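Local coordinates for beta-N-acetylglucosaminidase-like protein Glycoside hydrolase family 20 (Flavobacterium johnsoniae, PDB 6YHH) that probably removes terminal N-acetylhexosamine residues from chitin-derived oligosaccharides as a family 20 beta-N-acetylhexosaminidase, at residues L182-G187 with P234-A239; P196-L201 with L241-E246; A202-Y207 with Y271-N276. All blocks are in the same frame, centred on the assembly; numbering follows the deposited sequence.

Interaction 1. Residues L182-G187 with P234-A239; sequences LVDDQG and PGHGSA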
loop_
_atom_site.group_PDB
_atom_site.type_symbol
_atom_site.label_atom_id
_atom_site.label_comp_id
_atom_site.label_asym_id
_atom_site.label_seq_id
_atom_site.Cartn_x
_atom_site.Cartn_y
_atom_site.Cartn_z
ATOM N N LEU A 182 13.362 -17.485 0.929
ATOM C CA LEU A 182 14.129 -16.433 0.345
ATOM C C LEU A 182 14.866 -16.795 -0.958
ATOM O O LEU A 182 15.468 -15.925 -1.595
ATOM C CB LEU A 182 15.148 -15.919 1.374
ATOM C CG LEU A 182 14.611 -15.085 2.514
ATOM C CD1 LEU A 182 15.568 -15.104 3.689
ATOM C CD2 LEU A 182 14.464 -13.711 1.958
ATOM N N VAL A 183 14.677 -18.038 -1.397
ATOM C CA VAL A 183 15.298 -18.582 -2.567
ATOM C C VAL A 183 14.454 -19.718 -3.129
ATOM O O VAL A 183 13.903 -20.523 -2.356
ATOM C CB VAL A 183 16.712 -19.182 -2.243
ATOM C CG1 VAL A 183 17.344 -19.583 -3.575
ATOM C CG2 VAL A 183 17.555 -18.181 -1.388
ATOM N N ASP A 184 14.305 -19.761 -4.458
ATOM C CA ASP A 184 13.694 -20.876 -5.118
ATOM C C ASP A 184 14.139 -20.793 -6.582
ATOM O O ASP A 184 15.110 -20.023 -6.935
ATOM C CB ASP A 184 12.162 -20.861 -4.926
ATOM C CG ASP A 184 11.565 -22.224 -4.928
ATOM O OD1 ASP A 184 11.567 -22.858 -6.031
ATOM O OD2 ASP A 184 11.127 -22.712 -3.888
ATOM N N ASP A 185 13.523 -21.588 -7.449
ATOM C CA ASP A 185 13.949 -21.645 -8.855
ATOM C C ASP A 185 13.814 -20.292 -9.594
ATOM O O ASP A 185 14.501 -20.005 -10.567
ATOM C CB ASP A 185 13.119 -22.677 -9.643
ATOM C CG ASP A 185 13.359 -24.111 -9.187
ATOM O OD1 ASP A 185 14.479 -24.632 -9.473
ATOM O OD2 ASP A 185 12.382 -24.648 -8.577
ATOM N N GLN A 186 12.878 -19.502 -9.093
ATOM C CA GLN A 186 12.427 -18.272 -9.719
ATOM C C GLN A 186 13.169 -17.021 -9.204
ATOM O O GLN A 186 12.787 -15.896 -9.561
ATOM C CB GLN A 186 10.912 -18.124 -9.489
ATOM C CG GLN A 186 10.096 -19.175 -10.170
ATOM C CD GLN A 186 10.023 -20.522 -9.457
ATOM O OE1 GLN A 186 10.516 -20.706 -8.355
ATOM N NE2 GLN A 186 9.446 -21.476 -10.122
ATOM N N GLY A 187 14.155 -17.224 -8.291
ATOM C CA GLY A 187 14.952 -16.108 -7.841
ATOM C C GLY A 187 15.508 -16.265 -6.450
ATOM O O GLY A 187 14.929 -16.911 -5.630
ATOM N N PRO A 234 18.842 -29.246 -1.731
ATOM C CA PRO A 234 19.541 -29.017 -2.975
ATOM C C PRO A 234 18.684 -28.991 -4.233
ATOM O O PRO A 234 19.195 -28.657 -5.312
ATOM C CB PRO A 234 20.524 -30.226 -3.049
ATOM C CG PRO A 234 19.648 -31.333 -2.500
ATOM C CD PRO A 234 18.857 -30.691 -1.382
ATOM N N GLY A 235 17.401 -29.268 -4.075
ATOM C CA GLY A 235 16.448 -29.183 -5.182
ATOM C C GLY A 235 16.071 -27.695 -5.352
ATOM O O GLY A 235 16.642 -26.804 -4.676
ATOM N N HIS A 236 15.177 -27.400 -6.302
ATOM C CA HIS A 236 14.719 -26.028 -6.505
ATOM C C HIS A 236 15.951 -25.152 -6.718
ATOM O O HIS A 236 15.974 -23.963 -6.317
ATOM C CB HIS A 236 13.899 -25.553 -5.261
ATOM C CG HIS A 236 12.476 -26.047 -5.251
ATOM N ND1 HIS A 236 12.057 -27.286 -4.800
ATOM C CD2 HIS A 236 11.358 -25.421 -5.685
ATOM C CE1 HIS A 236 10.748 -27.384 -4.979
ATOM N NE2 HIS A 236 10.326 -26.270 -5.522
ATOM N N GLY A 237 16.913 -25.693 -7.477
ATOM C CA GLY A 237 18.223 -25.047 -7.605
ATOM C C GLY A 237 18.431 -24.145 -8.786
ATOM O O GLY A 237 19.570 -23.731 -9.012
ATOM N N SER A 238 17.387 -23.830 -9.573
ATOM C CA SER A 238 17.600 -23.133 -10.878
ATOM C C SER A 238 18.371 -21.827 -10.770
ATOM O O SER A 238 19.221 -21.519 -11.606
ATOM C CB SER A 238 16.304 -22.931 -11.679
ATOM O OG SER A 238 15.580 -24.123 -11.791
ATOM N N ALA A 239 17.977 -20.993 -9.808
ATOM C CA ALA A 239 18.527 -19.699 -9.636
ATOM C C ALA A 239 19.906 -19.769 -9.058
ATOM O O ALA A 239 20.823 -19.148 -9.623
ATOM C CB ALA A 239 17.651 -18.889 -8.731
HETATM O O HOH W 1 17.457 -21.735 -6.906
#
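In the type I beta turn from Asp-184 to Gly-187, at the C-terminal end of strand 177-184, the carboxylate of Asp-185 holds Ser-238, where the chain turns into helix 238-243. One oxygen does the work: Asp-185 OD1 accepts the backbone N of Ser-238 (3.0 Å) and, more closely, Ser-238 OG (2.6 Å), the two donors coming from opposite faces of the carboxylate plane, both on its anti side. With OG anti to its own carbonyl carbon (chi1 -50°), Ser-238 brings the hydroxyl round to the same acceptor as its amide. The other oxygen of Asp-185, OD2, lies 3.2 Å from His-236 CD2. This is the catalytic mouth of the TIM barrel, where loops leaving the C-terminal ends of the strands meet; His-236 also touches Glu-317, the predicted proton donor, and a bound Tris molecule. Replacing Asp-185 with alanine would probably leave both Ser-238 N and OG without their shared acceptor and set the serine hydroxyl free to turn. A water between the two segments donates to His-236 O (2.7 Å) and makes weaker bonds to Asp-184 O and Ala-239 N, while Ala-239 CB rests 3.3 Å from Asp-184 O. Asp-184 OD2 is hydrogen-bonded to His-181 NE2.

Interaction 2. Residues P196-L201 with L241-E246; sequences PKLIEL and LTAYPE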
loop_
_atom_site.group_PDB
_atom_site.type_symbol
_atom_site.label_atom_id
_atom_site.label_comp_id
_atom_site.label_asym_id
_atom_site.label_seq_id
_atom_site.Cartn_x
_atom_site.Cartn_y
_atom_site.Cartn_z
ATOM N N PRO A 196 28.397 -12.103 -5.079
ATOM C CA PRO A 196 27.549 -11.166 -5.819
ATOM C C PRO A 196 26.863 -11.677 -7.038
ATOM O O PRO A 196 25.830 -11.111 -7.439
ATOM C CB PRO A 196 28.513 -10.023 -6.173
ATOM C CG PRO A 196 29.791 -10.744 -6.303
ATOM C CD PRO A 196 29.827 -11.626 -5.071
ATOM N N LYS A 197 27.343 -12.761 -7.629
ATOM C CA LYS A 197 26.717 -13.319 -8.779
ATOM C C LYS A 197 25.265 -13.751 -8.485
ATOM O O LYS A 197 24.437 -13.797 -9.392
ATOM C CB LYS A 197 27.462 -14.481 -9.332
ATOM C CG LYS A 197 28.754 -14.051 -10.077
ATOM C CD LYS A 197 29.390 -15.213 -10.861
ATOM C CE LYS A 197 30.011 -16.333 -10.042
ATOM N NZ LYS A 197 30.276 -17.591 -10.804
ATOM N N LEU A 198 24.999 -14.088 -7.244
ATOM C CA LEU A 198 23.589 -14.486 -6.910
ATOM C C LEU A 198 22.613 -13.313 -7.087
ATOM O O LEU A 198 21.465 -13.528 -7.521
ATOM C CB LEU A 198 23.531 -15.049 -5.514
ATOM C CG LEU A 198 24.081 -16.474 -5.369
ATOM C CD1 LEU A 198 24.431 -16.766 -3.939
ATOM C CD2 LEU A 198 23.149 -17.555 -5.970
ATOM N N ILE A 199 23.081 -12.118 -6.818
ATOM C CA ILE A 199 22.264 -10.901 -7.059
ATOM C C ILE A 199 22.285 -10.533 -8.545
ATOM O O ILE A 199 21.276 -10.198 -9.172
ATOM C CB ILE A 199 22.695 -9.746 -6.128
ATOM C CG1 ILE A 199 22.398 -10.137 -4.698
ATOM C CG2 ILE A 199 21.992 -8.449 -6.557
ATOM C CD1 ILE A 199 20.916 -10.502 -4.456
ATOM N N GLU A 200 23.503 -10.493 -9.131
ATOM C CA GLU A 200 23.637 -10.084 -10.487
ATOM C C GLU A 200 22.864 -10.931 -11.466
ATOM O O GLU A 200 22.179 -10.391 -12.394
ATOM C CB GLU A 200 25.135 -10.137 -10.871
ATOM C CG GLU A 200 25.445 -9.581 -12.245
ATOM C CD GLU A 200 26.822 -10.043 -12.812
ATOM O OE1 GLU A 200 27.617 -10.828 -12.211
ATOM O OE2 GLU A 200 27.091 -9.590 -13.952
ATOM N N LEU A 201 22.955 -12.235 -11.288
ATOM C CA LEU A 201 22.512 -13.211 -12.274
ATOM C C LEU A 201 21.234 -13.959 -11.882
ATOM O O LEU A 201 20.636 -14.577 -12.737
ATOM C CB LEU A 201 23.608 -14.242 -12.535
ATOM C CG LEU A 201 24.923 -13.668 -13.110
ATOM C CD1 LEU A 201 25.894 -14.793 -13.295
ATOM C CD2 LEU A 201 24.679 -12.888 -14.403
ATOM N N LEU A 241 22.025 -22.109 -9.409
ATOM C CA LEU A 241 22.906 -22.701 -10.434
ATOM C C LEU A 241 23.042 -21.807 -11.677
ATOM O O LEU A 241 23.871 -22.038 -12.508
ATOM C CB LEU A 241 22.368 -24.072 -10.829
ATOM C CG LEU A 241 22.482 -25.112 -9.706
ATOM C CD1 LEU A 241 21.745 -26.402 -10.058
ATOM C CD2 LEU A 241 23.957 -25.452 -9.477
ATOM N N THR A 242 22.153 -20.816 -11.857
ATOM C CA THR A 242 22.398 -19.761 -12.840
ATOM C C THR A 242 23.667 -18.951 -12.459
ATOM O O THR A 242 24.467 -18.609 -13.331
ATOM C CB THR A 242 21.146 -18.845 -12.952
ATOM O OG1 THR A 242 20.047 -19.622 -13.358
ATOM C CG2 THR A 242 21.382 -17.703 -13.923
ATOM N N ALA A 243 23.835 -18.653 -11.176
ATOM C CA ALA A 243 25.018 -17.979 -10.673
ATOM C C ALA A 243 26.263 -18.913 -10.570
ATOM O O ALA A 243 27.392 -18.491 -10.922
ATOM C CB ALA A 243 24.757 -17.404 -9.292
ATOM N N TYR A 244 26.057 -20.146 -10.116
ATOM C CA TYR A 244 27.140 -21.133 -9.849
ATOM C C TYR A 244 26.873 -22.448 -10.593
ATOM O O TYR A 244 26.619 -23.468 -9.981
ATOM C CB TYR A 244 27.296 -21.361 -8.336
ATOM C CG TYR A 244 27.892 -20.142 -7.622
ATOM C CD1 TYR A 244 29.254 -19.860 -7.770
ATOM C CD2 TYR A 244 27.150 -19.270 -6.900
ATOM C CE1 TYR A 244 29.829 -18.774 -7.156
ATOM C CE2 TYR A 244 27.715 -18.154 -6.320
ATOM C CZ TYR A 244 29.064 -17.933 -6.406
ATOM O OH TYR A 244 29.674 -16.812 -5.830
ATOM N N PRO A 245 26.912 -22.445 -11.930
ATOM C CA PRO A 245 26.600 -23.691 -12.696
ATOM C C PRO A 245 27.529 -24.829 -12.387
ATOM O O PRO A 245 27.170 -25.995 -12.559
ATOM C CB PRO A 245 26.738 -23.298 -14.166
ATOM C CG PRO A 245 27.533 -21.990 -14.179
ATOM C CD PRO A 245 27.249 -21.301 -12.840
ATOM N N GLU A 246 28.710 -24.489 -11.855
ATOM C CA GLU A 246 29.720 -25.533 -11.628
ATOM C C GLU A 246 29.405 -26.474 -10.463
ATOM O O GLU A 246 29.964 -27.558 -10.398
ATOM C CB GLU A 246 31.112 -24.879 -11.473
ATOM C CG GLU A 246 31.278 -24.080 -10.200
ATOM C CD GLU A 246 30.922 -22.585 -10.319
ATOM O OE1 GLU A 246 31.531 -21.836 -9.513
ATOM O OE2 GLU A 246 30.078 -22.198 -11.179
HETATM O O HOH W 2 29.683 -14.384 -6.872
HETATM O O HOH W 3 32.141 -19.262 -9.828
#
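Lys-197 lies across the end of helix 238-243 and donates from NZ to Ala-243 O at 3.0 Å, almost in line with the carbonyl (C=O...N angle 161°). Its chain runs out past Ala-243 and then bends at chi3 (-69°), which turns CE and NZ back onto that oxygen and leaves Lys-197 CE 3.8 Å from Tyr-244 CE1. Because Tyr-244 is the first residue to leave the helical path, the ammonium sits at the C-terminal end of the helix, where the dipole would be expected to welcome a positive charge. Next to the lysine the backbones come close, and the small methyl of Ala-243 makes this possible: its CB lies 3.6 Å from Lys-197 O and 3.7 Å from Leu-198 CD2. Leu-198 also sets CG against the edge of the Tyr-244 ring, 4.1 Å from Tyr-244 CE2. Farther along, Thr-242 CG2 reaches Leu-201 O.

In the next shell, one water links Lys-197 N to Tyr-244 OH, which also bonds to His-195, and another joins Lys-197 NZ to Glu-246 OE1, itself in a salt bridge with Lys-290. Trp-188 and Leu-298 pack on Leu-198. The arrangement is one of short helices in successive beta-alpha loops of the TIM barrel, those following strands 177-184 and 226-230, packed through a small alanine, with a lysine closing over the C-terminal end of one of them.

Interaction 3. Residues A202-Y207 with Y271-N276; sequences ASDGLY and YRIERN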
loop_
_atom_site.group_PDB
_atom_site.type_symbol
_atom_site.label_atom_id
_atom_site.label_comp_id
_atom_site.label_asym_id
_atom_site.label_seq_id
_atom_site.Cartn_x
_atom_site.Cartn_y
_atom_site.Cartn_z
ATOM N N ALA A 202 20.881 -13.954 -10.605
ATOM C CA ALA A 202 19.801 -14.852 -10.124
ATOM C C ALA A 202 18.671 -14.102 -9.415
ATOM O O ALA A 202 17.903 -14.760 -8.664
ATOM C CB ALA A 202 20.391 -15.955 -9.221
ATOM N N SER A 203 18.585 -12.785 -9.551
ATOM C CA SER A 203 17.561 -12.001 -8.829
ATOM C C SER A 203 16.657 -11.077 -9.667
ATOM O O SER A 203 15.670 -10.582 -9.143
ATOM C CB SER A 203 18.148 -11.103 -7.724
ATOM O OG SER A 203 18.766 -9.957 -8.286
ATOM N N ASP A 204 17.044 -10.762 -10.897
ATOM C CA ASP A 204 16.382 -9.721 -11.729
ATOM C C ASP A 204 16.397 -8.367 -11.018
ATOM O O ASP A 204 15.606 -7.471 -11.304
ATOM C CB ASP A 204 14.917 -10.090 -12.068
ATOM C CG ASP A 204 14.783 -11.335 -12.882
ATOM O OD1 ASP A 204 15.482 -11.475 -13.910
ATOM O OD2 ASP A 204 13.923 -12.190 -12.488
ATOM N N GLY A 205 17.332 -8.191 -10.109
ATOM C CA GLY A 205 17.375 -6.944 -9.305
ATOM C C GLY A 205 16.412 -6.815 -8.177
ATOM O O GLY A 205 16.346 -5.733 -7.587
ATOM N N LEU A 206 15.713 -7.919 -7.871
ATOM C CA LEU A 206 14.627 -7.929 -6.857
ATOM C C LEU A 206 15.159 -8.748 -5.671
ATOM O O LEU A 206 15.360 -9.967 -5.791
ATOM C CB LEU A 206 13.400 -8.585 -7.469
ATOM C CG LEU A 206 12.744 -7.874 -8.616
ATOM C CD1 LEU A 206 11.630 -8.708 -9.203
ATOM C CD2 LEU A 206 12.244 -6.520 -8.180
ATOM N N TYR A 207 15.453 -8.072 -4.542
ATOM C CA TYR A 207 16.059 -8.693 -3.398
ATOM C C TYR A 207 15.997 -7.771 -2.196
ATOM O O TYR A 207 15.769 -6.573 -2.344
ATOM C CB TYR A 207 17.551 -9.155 -3.650
ATOM C CG TYR A 207 18.482 -7.984 -3.965
ATOM C CD1 TYR A 207 18.581 -7.502 -5.282
ATOM C CD2 TYR A 207 19.229 -7.397 -3.006
ATOM C CE1 TYR A 207 19.376 -6.411 -5.585
ATOM C CE2 TYR A 207 20.049 -6.302 -3.309
ATOM C CZ TYR A 207 20.131 -5.849 -4.578
ATOM O OH TYR A 207 20.971 -4.802 -4.870
ATOM N N TYR A 271 21.771 -23.107 -17.057
ATOM C CA TYR A 271 20.650 -22.891 -16.103
ATOM C C TYR A 271 20.153 -21.490 -16.285
ATOM O O TYR A 271 20.885 -20.608 -16.721
ATOM C CB TYR A 271 21.188 -23.073 -14.692
ATOM C CG TYR A 271 21.659 -24.493 -14.424
ATOM C CD1 TYR A 271 20.760 -25.509 -14.277
ATOM C CD2 TYR A 271 23.001 -24.790 -14.343
ATOM C CE1 TYR A 271 21.189 -26.810 -13.979
ATOM C CE2 TYR A 271 23.442 -26.083 -14.088
ATOM C CZ TYR A 271 22.523 -27.092 -13.940
ATOM O OH TYR A 271 22.928 -28.397 -13.662
ATOM N N ARG A 272 18.911 -21.229 -15.931
ATOM C CA ARG A 272 18.409 -19.865 -16.031
ATOM C C ARG A 272 17.391 -19.664 -14.848
ATOM O O ARG A 272 16.959 -20.633 -14.225
ATOM C CB ARG A 272 17.661 -19.692 -17.379
ATOM C CG ARG A 272 16.384 -20.532 -17.336
ATOM C CD ARG A 272 15.723 -21.052 -18.620
ATOM N NE ARG A 272 14.449 -21.757 -18.304
ATOM N N ILE A 273 17.072 -18.399 -14.550
ATOM C CA ILE A 273 16.030 -18.108 -13.565
ATOM C C ILE A 273 14.692 -18.630 -14.186
ATOM O O ILE A 273 14.301 -18.325 -15.327
ATOM C CB ILE A 273 15.892 -16.599 -13.277
ATOM C CG1 ILE A 273 17.169 -15.956 -12.729
ATOM C CG2 ILE A 273 14.734 -16.328 -12.340
ATOM C CD1 ILE A 273 17.108 -14.477 -12.703
ATOM N N GLU A 274 14.019 -19.491 -13.478
ATOM C CA GLU A 274 12.826 -20.083 -13.973
ATOM C C GLU A 274 11.641 -19.070 -13.966
ATOM O O GLU A 274 11.453 -18.376 -13.011
ATOM C CB GLU A 274 12.479 -21.282 -13.142
ATOM C CG GLU A 274 11.290 -22.030 -13.579
ATOM C CD GLU A 274 11.447 -22.537 -15.018
ATOM O OE1 GLU A 274 12.511 -23.013 -15.486
ATOM O OE2 GLU A 274 10.488 -22.291 -15.694
ATOM N N ARG A 275 10.882 -19.046 -15.078
ATOM C CA ARG A 275 9.781 -18.081 -15.249
ATOM C C ARG A 275 8.417 -18.750 -15.022
ATOM O O ARG A 275 7.393 -18.015 -14.905
ATOM C CB ARG A 275 9.812 -17.425 -16.632
ATOM C CG ARG A 275 11.135 -16.726 -16.948
ATOM C CD ARG A 275 11.495 -15.746 -15.869
ATOM N NE ARG A 275 12.694 -15.004 -16.211
ATOM C CZ ARG A 275 13.226 -14.119 -15.386
ATOM N NH1 ARG A 275 12.694 -13.917 -14.241
ATOM N NH2 ARG A 275 14.380 -13.504 -15.713
ATOM N N ASN A 276 8.376 -20.057 -15.076
ATOM C CA ASN A 276 7.121 -20.831 -14.919
ATOM C C ASN A 276 7.067 -21.409 -13.514
ATOM O O ASN A 276 8.016 -21.348 -12.748
ATOM C CB ASN A 276 7.121 -22.016 -15.898
ATOM C CG ASN A 276 6.922 -21.564 -17.323
ATOM O OD1 ASN A 276 6.380 -20.534 -17.577
ATOM N ND2 ASN A 276 7.332 -22.351 -18.232
#
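Ile-273 is the first residue of 271-276 to touch the 202-207 loop: Ile-273 CD1 lies 3.7 Å from Ala-202 C and 3.6 Å from Asp-204 OD1. The other branch, CG2, has a different task, resting over one face of the Arg-275 guanidinium near its rim and so backing the group that binds Asp-204. Glu-274 bends its carboxylate back along its own loop, where Glu-274 OE2 takes the backbone N of Asn-276 at 3.1 Å. Arg-275 then reaches across to the other loop. A bend at chi2 (-54°) brings the guanidinium end-on to the carboxylate, NH1 to Asp-204 OD2 at 2.8 Å and NH2 to Asp-204 OD1 at 2.9 Å; both bonds are nearly straight and reach the syn side of their oxygens. The two planes are only 21° apart, and this paired grip fixes the rotation of both groups. Asp-204 is presented by a type I' turn from Ser-203 to Leu-206, reinforced by an ST turn in which Ser-203 OG accepts Gly-205 N; the same hydroxyl is also hydrogen-bonded to Ile-199 O. Phe-64 of the second subunit packs on both Asp-204 and Arg-275, placing this bidentate salt bridge, which ties two loops of the TIM-barrel domain together, at the interface with the second subunit.

The three contacts form a compact cluster in the catalytic TIM-barrel domain, with centres about 9 to 11 Å apart. Along the chain all three first segments (182-207) precede all three second segments (234-276), in the same order, so two successive beta-alpha loops are joined at several points. Helix 238-243 serves interactions 1 and 2. Interaction 3 is bound directly to interaction 1 by probable hydrogen bonds from Gln-186 NE2 to Asn-276 O and from Glu-274 N to Asp-185 O, and it packs on interaction 2 where Thr-242 meets Arg-272. One patch of the barrel thus combines the active-site end (interaction 1), helix packing (interaction 2) and the subunit interface (interaction 3).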